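PDB 3GO4: protein of unknown function DUF574 from Streptomyces avermitilis, which binds S-adenosyl-L-homocysteine and is probably an S-adenosylmethionine-dependent methyltransferase whose substrate is not established. Local coordinates for residues 60-65 against 267-272; 94-99 against 108-113; 166-171 against 197-202. All blocks are in the same frame, centred on the assembly; numbering follows the deposited sequence. Where two conformers were deposited one is given.

Contact 1 (60-65 against 267-272). With SAH (S-adenosyl-L-homocysteine), chain B.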
loop_
_atom_site.group_PDB
_atom_site.type_symbol
_atom_site.label_atom_id
_atom_site.label_comp_id
_atom_site.label_asym_id
_atom_site.label_seq_id
_atom_site.Cartn_x
_atom_site.Cartn_y
_atom_site.Cartn_z
ATOM N N ARG A 60 10.126 5.445 -3.454
ATOM C CA ARG A 60 11.016 4.523 -2.735
ATOM C C ARG A 60 10.735 4.564 -1.236
ATOM O O ARG A 60 10.753 3.534 -0.565
ATOM C CB ARG A 60 12.455 4.943 -2.959
ATOM C CG ARG A 60 13.564 3.916 -2.955
ATOM C CD ARG A 60 13.586 2.840 -1.870
ATOM N NE ARG A 60 13.012 1.506 -2.169
ATOM C CZ ARG A 60 13.049 0.806 -3.321
ATOM N NH1 ARG A 60 13.696 1.223 -4.397
ATOM N NH2 ARG A 60 12.472 -0.390 -3.375
ATOM N N ALA A 61 10.558 5.758 -0.679
ATOM C CA ALA A 61 10.302 5.921 0.786
ATOM C C ALA A 61 9.003 5.248 1.212
ATOM O O ALA A 61 8.880 4.771 2.337
ATOM C CB ALA A 61 10.272 7.399 1.185
ATOM N N ASN A 62 8.002 5.259 0.326
ATOM C CA ASN A 62 6.757 4.537 0.548
ATOM C C ASN A 62 7.038 3.022 0.629
ATOM O O ASN A 62 6.686 2.349 1.603
ATOM C CB ASN A 62 5.749 4.801 -0.594
ATOM C CG ASN A 62 4.445 4.014 -0.418
ATOM O OD1 ASN A 62 3.568 4.374 0.391
ATOM N ND2 ASN A 62 4.327 2.895 -1.135
ATOM N N ARG A 63 7.735 2.499 -0.370
ATOM C CA ARG A 63 8.060 1.084 -0.370
ATOM C C ARG A 63 8.894 0.725 0.872
ATOM O O ARG A 63 8.667 -0.313 1.440
ATOM C CB ARG A 63 8.786 0.661 -1.640
ATOM C CG ARG A 63 8.975 -0.884 -1.794
ATOM C CD ARG A 63 7.671 -1.593 -1.935
ATOM N NE ARG A 63 7.812 -3.059 -2.122
ATOM C CZ ARG A 63 6.824 -3.846 -2.517
ATOM N NH1 ARG A 63 5.635 -3.339 -2.798
ATOM N NH2 ARG A 63 7.017 -5.148 -2.681
ATOM N N ASP A 64 9.816 1.590 1.287
ATOM C CA ASP A 64 10.611 1.367 2.512
ATOM C C ASP A 64 9.697 1.467 3.750
ATOM O O ASP A 64 9.918 0.762 4.727
ATOM C CB ASP A 64 11.741 2.373 2.668
ATOM C CG ASP A 64 12.878 2.183 1.622
ATOM O OD1 ASP A 64 13.009 1.105 0.982
ATOM O OD2 ASP A 64 13.617 3.148 1.447
ATOM N N TRP A 65 8.635 2.277 3.674
ATOM C CA TRP A 65 7.729 2.424 4.813
ATOM C C TRP A 65 6.991 1.093 4.990
ATOM O O TRP A 65 6.892 0.601 6.110
ATOM C CB TRP A 65 6.757 3.598 4.699
ATOM C CG TRP A 65 5.825 3.657 5.871
ATOM C CD1 TRP A 65 6.088 4.211 7.077
ATOM C CD2 TRP A 65 4.511 3.080 5.972
ATOM N NE1 TRP A 65 5.034 4.038 7.928
ATOM C CE2 TRP A 65 4.037 3.366 7.268
ATOM C CE3 TRP A 65 3.669 2.399 5.072
ATOM C CZ2 TRP A 65 2.777 2.963 7.713
ATOM C CZ3 TRP A 65 2.401 2.013 5.513
ATOM C CH2 TRP A 65 1.970 2.299 6.816
ATOM N N ILE A 267 8.581 14.101 0.247
ATOM C CA ILE A 267 7.747 12.978 0.728
ATOM C C ILE A 267 6.296 13.427 0.708
ATOM O O ILE A 267 5.927 14.372 1.377
ATOM C CB ILE A 267 8.123 12.590 2.149
ATOM C CG1 ILE A 267 9.551 12.047 2.161
ATOM C CG2 ILE A 267 7.088 11.565 2.755
ATOM C CD1 ILE A 267 9.769 10.858 1.139
ATOM N N ALA A 268 5.500 12.778 -0.117
ATOM C CA ALA A 268 4.088 13.116 -0.253
ATOM C C ALA A 268 3.131 12.000 0.281
ATOM O O ALA A 268 1.999 11.883 -0.173
ATOM C CB ALA A 268 3.790 13.443 -1.696
HETATM N N MSE A 269 3.609 11.167 1.201
HETATM C CA MSE A 269 2.776 10.149 1.856
HETATM C C MSE A 269 2.789 10.316 3.348
HETATM O O MSE A 269 3.883 10.388 3.938
HETATM C CB MSE A 269 3.305 8.701 1.669
HETATM C CG MSE A 269 3.114 8.024 0.354
HETATM SE SE MSE A 269 1.269 7.755 -0.128
HETATM C CE MSE A 269 1.678 6.814 -1.791
ATOM N N TYR A 270 1.605 10.302 3.968
ATOM C CA TYR A 270 1.535 10.074 5.416
ATOM C C TYR A 270 1.545 8.554 5.664
ATOM O O TYR A 270 1.031 7.761 4.855
ATOM C CB TYR A 270 0.280 10.634 6.062
ATOM C CG TYR A 270 0.196 12.133 6.152
ATOM C CD1 TYR A 270 1.061 12.847 6.965
ATOM C CD2 TYR A 270 -0.794 12.831 5.480
ATOM C CE1 TYR A 270 0.967 14.200 7.087
ATOM C CE2 TYR A 270 -0.907 14.197 5.603
ATOM C CZ TYR A 270 -0.010 14.877 6.405
ATOM O OH TYR A 270 -0.092 16.249 6.538
ATOM N N GLY A 271 2.195 8.132 6.757
ATOM C CA GLY A 271 2.179 6.739 7.183
ATOM C C GLY A 271 1.558 6.621 8.573
ATOM O O GLY A 271 1.769 7.496 9.444
ATOM N N ALA A 272 0.785 5.553 8.783
ATOM C CA ALA A 272 0.119 5.292 10.078
ATOM C C ALA A 272 -0.287 3.818 10.211
ATOM O O ALA A 272 -0.740 3.180 9.229
ATOM C CB ALA A 272 -1.124 6.203 10.269
HETATM N N SAH B . 0.833 -1.463 -1.824
HETATM C CA SAH B . 2.041 -1.448 -2.751
HETATM C CB SAH B . 1.697 -1.043 -4.193
HETATM C CG SAH B . 1.186 0.398 -4.326
HETATM S SD SAH B . 0.719 0.836 -5.987
HETATM C C SAH B . 3.101 -0.528 -2.184
HETATM O O SAH B . 4.307 -0.715 -2.345
HETATM O OXT SAH B . 2.779 0.430 -1.491
HETATM C "C5'" SAH B . -1.040 0.941 -6.022
HETATM C "C4'" SAH B . -1.656 -0.401 -6.371
HETATM O "O4'" SAH B . -3.049 -0.374 -6.049
HETATM C "C3'" SAH B . -1.543 -0.733 -7.850
HETATM O "O3'" SAH B . -0.980 -2.023 -7.975
HETATM C "C2'" SAH B . -2.967 -0.685 -8.355
HETATM O "O2'" SAH B . -3.245 -1.544 -9.441
HETATM C "C1'" SAH B . -3.734 -1.064 -7.094
HETATM N N9 SAH B . -5.130 -0.637 -7.093
HETATM C C8 SAH B . -5.596 0.571 -7.461
HETATM N N7 SAH B . -6.937 0.634 -7.331
HETATM C C5 SAH B . -7.341 -0.559 -6.878
HETATM C C6 SAH B . -8.633 -1.153 -6.515
HETATM N N6 SAH B . -9.741 -0.390 -6.639
HETATM N N1 SAH B . -8.650 -2.433 -6.081
HETATM C C2 SAH B . -7.505 -3.155 -5.934
HETATM N N3 SAH B . -6.282 -2.676 -6.256
HETATM C C4 SAH B . -6.146 -1.404 -6.699
#
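Ile267, just before strand 269-275, starts the contact with helix 55-75: its CD1 presses on Ala61 CB at 3.5 Å, close for two carbons. Met269, a selenomethionine, comes next. Its chain bends at chi2 (-63°) and brings CG, SE and CE across the amide oxygen of Asn62, with CG 3.7 Å from Asn62 OD1. That oxygen takes its hydrogen bond from elsewhere in the fold, pairing with Ser199 OG, so the selenomethionine packs against an amide already fixed at one end. Gly271 follows, its bare CA 3.9 Å from Trp65 CE2. At Ala272 the backbone N sits 3.4 Å from Trp65 CZ2, while Trp252 packs edge-to-face with the same indole.

The helix runs nearly parallel to the strand (5°). Asn62 faces both the strand and the ligand, its ND2 donating to SAH OXT at 2.9 Å; Arg63, which does not touch the strand, reaches the ligand too, its NH1 donating to SAH O at 3.0 Å with the oxygen in the guanidinium plane. Two neighbouring helix residues thus share one carboxylate, in a helix-on-sheet layer that contributes to the amino-acid end of a Rossmann-like methyltransferase cofactor pocket.

Contact 2 (94-99 against 108-113); sequences NLHEIA and VVYVDN. With SAH (S-adenosyl-L-homocysteine), chain B.
The beta-alpha-beta unit of strand 81-85, helix 95-102 and strand 107-112 is joined here through His96 and Tyr110, where the start of the helix meets the strand that carries a ribose-binding aspartate. Tyr110 OH is gripped twice by one residue: the backbone N of His96 donates to it at 2.7 Å, and His96 ND1 shares a short hydrogen bond with it at 2.5 Å. The imidazole reaches the hydroxyl because its CG lies between the backbone N and the carbonyl carbon (chi1 75°), which folds the ring back beside its own N-H. The two rings stand nearly perpendicular (82°) and meet through their edges. On its far edge, His96 NE2 is bonded to Ala126 O, so the imidazole is held at both nitrogens.

Beside these hydrogen bonds the packing is aliphatic. Val108 CG2 lies 3.6 Å from His96 CB and 3.8 Å from Leu95 CD2, while Val108 CG1 sits over the centre of the Tyr110 ring. Further along the strand, Asp112 spreads its carboxylate across the ribose, with OD1 accepting from SAH O2' at 2.8 Å and OD2 from SAH O3' at 2.7 Å. An acidic residue at the end of the second strand, holding both ribose hydroxyls, is the hallmark of the Rossmann-fold methyltransferase cofactor site.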
loop_
_atom_site.group_PDB
_atom_site.type_symbol
_atom_site.label_atom_id
_atom_site.label_comp_id
_atom_site.label_asym_id
_atom_site.label_seq_id
_atom_site.Cartn_x
_atom_site.Cartn_y
_atom_site.Cartn_z
ATOM N N ASN A 94 9.064 -8.803 -0.586
ATOM C CA ASN A 94 7.615 -8.645 -0.625
ATOM C C ASN A 94 7.092 -8.740 0.809
ATOM O O ASN A 94 7.811 -9.160 1.725
ATOM C CB ASN A 94 7.001 -9.673 -1.557
ATOM C CG ASN A 94 7.227 -9.315 -3.015
ATOM O OD1 ASN A 94 6.628 -8.364 -3.516
ATOM N ND2 ASN A 94 8.086 -10.089 -3.713
ATOM N N LEU A 95 5.859 -8.314 1.012
ATOM C CA LEU A 95 5.303 -8.309 2.347
ATOM C C LEU A 95 5.387 -9.667 3.017
ATOM O O LEU A 95 5.844 -9.727 4.160
ATOM C CB LEU A 95 3.877 -7.793 2.306
ATOM C CG LEU A 95 3.112 -7.618 3.603
ATOM C CD1 LEU A 95 1.904 -6.661 3.362
ATOM C CD2 LEU A 95 2.670 -8.952 4.119
ATOM N N HIS A 96 5.031 -10.753 2.318
ATOM C CA HIS A 96 5.057 -12.084 2.960
ATOM C C HIS A 96 6.455 -12.492 3.276
ATOM O O HIS A 96 6.665 -13.239 4.221
ATOM C CB HIS A 96 4.371 -13.200 2.158
ATOM C CG HIS A 96 5.144 -13.686 0.977
ATOM N ND1 HIS A 96 5.144 -13.042 -0.236
ATOM C CD2 HIS A 96 5.906 -14.795 0.813
ATOM C CE1 HIS A 96 5.888 -13.715 -1.094
ATOM N NE2 HIS A 96 6.386 -14.772 -0.472
ATOM N N GLU A 97 7.422 -12.026 2.489
ATOM C CA GLU A 97 8.821 -12.376 2.744
ATOM C C GLU A 97 9.290 -11.748 4.048
ATOM O O GLU A 97 10.003 -12.373 4.842
ATOM C CB GLU A 97 9.717 -11.945 1.575
ATOM C CG GLU A 97 9.433 -12.725 0.310
ATOM C CD GLU A 97 10.353 -12.358 -0.829
ATOM O OE1 GLU A 97 11.400 -13.023 -0.952
ATOM O OE2 GLU A 97 10.045 -11.402 -1.581
ATOM N N ILE A 98 8.918 -10.499 4.277
ATOM C CA ILE A 98 9.258 -9.833 5.537
ATOM C C ILE A 98 8.550 -10.554 6.706
ATOM O O ILE A 98 9.181 -10.864 7.724
ATOM C CB ILE A 98 8.875 -8.340 5.515
ATOM C CG1 ILE A 98 9.729 -7.606 4.477
ATOM C CG2 ILE A 98 9.041 -7.684 6.891
ATOM C CD1 ILE A 98 9.401 -6.162 4.338
ATOM N N ALA A 99 7.259 -10.842 6.550
ATOM C CA ALA A 99 6.478 -11.477 7.626
ATOM C C ALA A 99 6.945 -12.920 7.908
ATOM O O ALA A 99 7.115 -13.312 9.062
ATOM C CB ALA A 99 4.983 -11.442 7.311
ATOM N N VAL A 108 -0.508 -14.634 4.412
ATOM C CA VAL A 108 -0.772 -13.369 3.713
ATOM C C VAL A 108 -1.688 -13.564 2.519
ATOM O O VAL A 108 -1.509 -14.509 1.754
ATOM C CB VAL A 108 0.568 -12.793 3.157
ATOM C CG1 VAL A 108 0.342 -11.527 2.387
ATOM C CG2 VAL A 108 1.604 -12.547 4.302
ATOM N N VAL A 109 -2.670 -12.686 2.370
ATOM C CA VAL A 109 -3.519 -12.670 1.174
ATOM C C VAL A 109 -3.201 -11.356 0.497
ATOM O O VAL A 109 -3.272 -10.290 1.124
ATOM C CB VAL A 109 -5.029 -12.762 1.442
ATOM C CG1 VAL A 109 -5.814 -12.464 0.160
ATOM C CG2 VAL A 109 -5.387 -14.097 1.967
ATOM N N TYR A 110 -2.817 -11.443 -0.774
ATOM C CA TYR A 110 -2.457 -10.316 -1.579
ATOM C C TYR A 110 -3.616 -10.063 -2.518
ATOM O O TYR A 110 -4.269 -11.003 -2.966
ATOM C CB TYR A 110 -1.288 -10.611 -2.447
ATOM C CG TYR A 110 0.034 -10.698 -1.752
ATOM C CD1 TYR A 110 0.655 -9.561 -1.317
ATOM C CD2 TYR A 110 0.701 -11.890 -1.658
ATOM C CE1 TYR A 110 1.923 -9.616 -0.743
ATOM C CE2 TYR A 110 1.977 -11.952 -1.088
ATOM C CZ TYR A 110 2.564 -10.821 -0.657
ATOM O OH TYR A 110 3.860 -10.868 -0.127
ATOM N N VAL A 111 -3.864 -8.803 -2.790
ATOM C CA VAL A 111 -5.012 -8.435 -3.633
ATOM C C VAL A 111 -4.720 -7.244 -4.558
ATOM O O VAL A 111 -4.174 -6.225 -4.111
ATOM C CB VAL A 111 -6.181 -8.027 -2.702
ATOM C CG1 VAL A 111 -7.444 -7.776 -3.506
ATOM C CG2 VAL A 111 -6.419 -9.093 -1.537
ATOM N N ASP A 112 -5.084 -7.331 -5.850
ATOM C CA ASP A 112 -4.865 -6.204 -6.739
ATOM C C ASP A 112 -5.864 -6.334 -7.859
ATOM O O ASP A 112 -6.393 -7.429 -8.080
ATOM C CB ASP A 112 -3.413 -6.162 -7.265
ATOM C CG ASP A 112 -2.923 -4.735 -7.566
ATOM O OD1 ASP A 112 -3.317 -4.163 -8.567
ATOM O OD2 ASP A 112 -2.092 -4.170 -6.804
ATOM N N ASN A 113 -6.188 -5.217 -8.505
ATOM C CA ASN A 113 -7.057 -5.262 -9.682
ATOM C C ASN A 113 -6.316 -4.996 -11.002
ATOM O O ASN A 113 -6.947 -4.877 -12.038
ATOM C CB ASN A 113 -8.245 -4.307 -9.557
ATOM C CG ASN A 113 -7.849 -2.839 -9.672
ATOM O OD1 ASN A 113 -6.671 -2.487 -9.658
ATOM N ND2 ASN A 113 -8.841 -1.974 -9.797
HETATM N N SAH B . 0.833 -1.463 -1.824
HETATM C CA SAH B . 2.041 -1.448 -2.751
HETATM C CB SAH B . 1.697 -1.043 -4.193
HETATM C CG SAH B . 1.186 0.398 -4.326
HETATM S SD SAH B . 0.719 0.836 -5.987
HETATM C C SAH B . 3.101 -0.528 -2.184
HETATM O O SAH B . 4.307 -0.715 -2.345
HETATM O OXT SAH B . 2.779 0.430 -1.491
HETATM C "C5'" SAH B . -1.040 0.941 -6.022
HETATM C "C4'" SAH B . -1.656 -0.401 -6.371
HETATM O "O4'" SAH B . -3.049 -0.374 -6.049
HETATM C "C3'" SAH B . -1.543 -0.733 -7.850
HETATM O "O3'" SAH B . -0.980 -2.023 -7.975
HETATM C "C2'" SAH B . -2.967 -0.685 -8.355
HETATM O "O2'" SAH B . -3.245 -1.544 -9.441
HETATM C "C1'" SAH B . -3.734 -1.064 -7.094
HETATM N N9 SAH B . -5.130 -0.637 -7.093
HETATM C C8 SAH B . -5.596 0.571 -7.461
HETATM N N7 SAH B . -6.937 0.634 -7.331
HETATM C C5 SAH B . -7.341 -0.559 -6.878
HETATM C C6 SAH B . -8.633 -1.153 -6.515
HETATM N N6 SAH B . -9.741 -0.390 -6.639
HETATM N N1 SAH B . -8.650 -2.433 -6.081
HETATM C C2 SAH B . -7.505 -3.155 -5.934
HETATM N N3 SAH B . -6.282 -2.676 -6.256
HETATM C C4 SAH B . -6.146 -1.404 -6.699
#

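Contact 3 (166-171 against 197-202). With SAH (S-adenosyl-L-homocysteine), chain B.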
loop_
_atom_site.group_PDB
_atom_site.type_symbol
_atom_site.label_atom_id
_atom_site.label_comp_id
_atom_site.label_asym_id
_atom_site.label_seq_id
_atom_site.Cartn_x
_atom_site.Cartn_y
_atom_site.Cartn_z
ATOM N N VAL A 166 -3.191 -1.306 3.588
ATOM C CA VAL A 166 -3.793 -0.560 2.501
ATOM C C VAL A 166 -2.800 0.542 2.179
ATOM O O VAL A 166 -2.920 1.666 2.612
ATOM C CB VAL A 166 -5.197 -0.070 2.935
ATOM C CG1 VAL A 166 -5.928 0.634 1.752
ATOM C CG2 VAL A 166 -6.029 -1.242 3.450
ATOM N N ILE A 167 -1.807 0.199 1.373
ATOM C CA ILE A 167 -0.673 1.064 1.167
ATOM C C ILE A 167 -0.555 1.635 -0.215
ATOM O O ILE A 167 -0.473 0.901 -1.191
ATOM C CB ILE A 167 0.627 0.302 1.547
ATOM C CG1 ILE A 167 0.424 -0.359 2.930
ATOM C CG2 ILE A 167 1.910 1.231 1.473
ATOM C CD1 ILE A 167 1.662 -1.039 3.567
ATOM N N ALA A 168 -0.514 2.967 -0.271
ATOM C CA ALA A 168 -0.297 3.702 -1.513
ATOM C C ALA A 168 -1.388 3.418 -2.483
ATOM O O ALA A 168 -1.096 3.287 -3.678
ATOM C CB ALA A 168 0.968 3.320 -2.180
ATOM N N ILE A 169 -2.589 3.231 -1.972
ATOM C CA ILE A 169 -3.740 2.967 -2.866
ATOM C C ILE A 169 -4.904 3.900 -2.660
ATOM O O ILE A 169 -5.589 4.267 -3.662
ATOM C CB ILE A 169 -4.210 1.487 -2.766
ATOM C CG1 ILE A 169 -5.516 1.267 -3.572
ATOM C CG2 ILE A 169 -4.546 1.124 -1.371
ATOM C CD1 ILE A 169 -5.920 -0.160 -3.710
ATOM N N VAL A 170 -5.136 4.338 -1.424
ATOM C CA VAL A 170 -6.317 5.143 -1.151
ATOM C C VAL A 170 -6.338 6.496 -1.890
ATOM O O VAL A 170 -7.405 7.065 -2.102
ATOM C CB VAL A 170 -6.581 5.300 0.380
ATOM C CG1 VAL A 170 -5.690 6.359 1.027
ATOM C CG2 VAL A 170 -8.012 5.627 0.604
ATOM N N HIS A 171 -5.185 6.981 -2.336
ATOM C CA HIS A 171 -5.178 8.238 -3.088
ATOM C C HIS A 171 -5.860 8.052 -4.458
ATOM O O HIS A 171 -6.204 9.033 -5.104
ATOM C CB HIS A 171 -3.776 8.854 -3.171
ATOM C CG HIS A 171 -2.752 7.972 -3.807
ATOM N ND1 HIS A 171 -2.090 6.980 -3.118
ATOM C CD2 HIS A 171 -2.239 7.970 -5.058
ATOM C CE1 HIS A 171 -1.242 6.379 -3.930
ATOM N NE2 HIS A 171 -1.306 6.961 -5.113
ATOM N N ALA A 197 -2.901 -0.562 8.636
ATOM C CA ALA A 197 -1.676 0.175 8.248
ATOM C C ALA A 197 -1.959 0.785 6.890
ATOM O O ALA A 197 -2.391 0.078 5.989
ATOM C CB ALA A 197 -0.505 -0.725 8.168
HETATM N N MSE A 198 -1.749 2.098 6.765
HETATM C CA MSE A 198 -2.016 2.814 5.550
HETATM C C MSE A 198 -0.918 3.814 5.183
HETATM O O MSE A 198 -0.162 4.310 6.082
HETATM C CB MSE A 198 -3.305 3.612 5.716
HETATM C CG MSE A 198 -4.461 2.829 6.204
HETATM SE SE MSE A 198 -6.068 3.874 5.826
HETATM C CE MSE A 198 -5.980 4.006 3.892
ATOM N N SER A 199 -0.763 4.064 3.887
ATOM C CA SER A 199 0.072 5.209 3.454
ATOM C C SER A 199 -0.897 6.093 2.658
ATOM O O SER A 199 -1.629 5.602 1.789
ATOM C CB SER A 199 1.342 4.837 2.679
ATOM O OG SER A 199 1.029 4.245 1.427
ATOM N N ILE A 200 -0.944 7.382 2.996
ATOM C CA ILE A 200 -1.984 8.258 2.460
ATOM C C ILE A 200 -1.333 9.453 1.801
ATOM O O ILE A 200 -0.626 10.226 2.435
ATOM C CB ILE A 200 -3.008 8.704 3.571
ATOM C CG1 ILE A 200 -3.660 7.475 4.225
ATOM C CG2 ILE A 200 -4.091 9.639 2.969
ATOM C CD1 ILE A 200 -4.466 7.786 5.527
ATOM N N GLY A 201 -1.609 9.599 0.509
ATOM C CA GLY A 201 -1.054 10.667 -0.296
ATOM C C GLY A 201 -1.546 12.050 0.103
ATOM O O GLY A 201 -2.743 12.261 0.392
ATOM N N THR A 202 -0.624 13.002 0.118
ATOM C CA THR A 202 -0.938 14.383 0.514
ATOM C C THR A 202 -0.122 15.360 -0.332
ATOM O O THR A 202 0.939 14.999 -0.790
ATOM C CB THR A 202 -0.616 14.614 2.000
ATOM O OG1 THR A 202 -0.887 15.984 2.339
ATOM C CG2 THR A 202 0.851 14.293 2.285
HETATM N N SAH B . 0.833 -1.463 -1.824
HETATM C CA SAH B . 2.041 -1.448 -2.751
HETATM C CB SAH B . 1.697 -1.043 -4.193
HETATM C CG SAH B . 1.186 0.398 -4.326
HETATM S SD SAH B . 0.719 0.836 -5.987
HETATM C C SAH B . 3.101 -0.528 -2.184
HETATM O O SAH B . 4.307 -0.715 -2.345
HETATM O OXT SAH B . 2.779 0.430 -1.491
HETATM C "C5'" SAH B . -1.040 0.941 -6.022
HETATM C "C4'" SAH B . -1.656 -0.401 -6.371
HETATM O "O4'" SAH B . -3.049 -0.374 -6.049
HETATM C "C3'" SAH B . -1.543 -0.733 -7.850
HETATM O "O3'" SAH B . -0.980 -2.023 -7.975
HETATM C "C2'" SAH B . -2.967 -0.685 -8.355
HETATM O "O2'" SAH B . -3.245 -1.544 -9.441
HETATM C "C1'" SAH B . -3.734 -1.064 -7.094
HETATM N N9 SAH B . -5.130 -0.637 -7.093
HETATM C C8 SAH B . -5.596 0.571 -7.461
HETATM N N7 SAH B . -6.937 0.634 -7.331
HETATM C C5 SAH B . -7.341 -0.559 -6.878
HETATM C C6 SAH B . -8.633 -1.153 -6.515
HETATM N N6 SAH B . -9.741 -0.390 -6.639
HETATM N N1 SAH B . -8.650 -2.433 -6.081
HETATM C C2 SAH B . -7.505 -3.155 -5.934
HETATM N N3 SAH B . -6.282 -2.676 -6.256
HETATM C C4 SAH B . -6.146 -1.404 -6.699
HETATM O O HOH W 1 -3.550 3.793 0.831
HETATM O O HOH W 2 -2.444 6.978 -0.590
#
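Val166 and Met198 pair as neighbours on parallel strands, with a nearly straight bond of 2.9 Å from Val166 N to Ala197 O and a weak return bond of 3.5 Å from Ser199 N to Val166 O. Past this pair the chain leaves the extended conformation at Ala168 and turns into a 3-10 segment at 170-171 that stays beside the other strand, and two waters fill in for direct backbone bonds. The first donates to Val166 O and Ser199 O and accepts from Val170 N; the second links Ser199 O and Gly201 N to His171 ND1, which lies 2.6 Å from it. Ser199 O therefore receives a bond from each water.

Among the side chains, Ser199 OG approaches Ala168 N at 2.6 Å in a weak, bent bond and touches Ile167 CG2. Its chi1 of 66° turns the hydroxyl to the side where Asn62 OD1 also bonds it. On the other face of the sheet, Val166 and the selenomethionine Met198 lie side by side, and a bend at chi3 (61°) brings Met198 CE to 3.7 Å from Val170 CG1. Val170 CG1 also lies 3.9 Å from Ile200 CG1.

The 167-169 region also lines the ligand: SAH N donates to Ile167 O at 2.8 Å, and Ile169 CD1 lies 3.2 Å from the adenine carbon SAH C4. Helix 55-75 packs on the face bearing Ile167, helix 179-187 on the face bearing Val166 and Met198, touching Val170 as well, and strand 269-275 continues the sheet beyond Met198 and Ile200, which bond to Ala272 and Tyr270.

From the N terminus, helix 55-75 supplies residues 60-65, whose partners in contact 1 arrive some two hundred residues later, so this contact closes the long loop that encloses the other two. Within it, contact 2 closes first, over the short turn from helix 95-102 to strand 107-112, and contact 3 follows in series with no crossing. Contacts 2 and 3 lie about 16 Å apart between centres and do not touch, yet both rest on the same sheet. Contact 1 meets each of them: Arg63 packs on Asn94, and strand 269-275 runs antiparallel beside strand 195-201. All three reach SAH, which bridges carboxylate-, ribose- and amino-binding parts of one Rossmann-like domain.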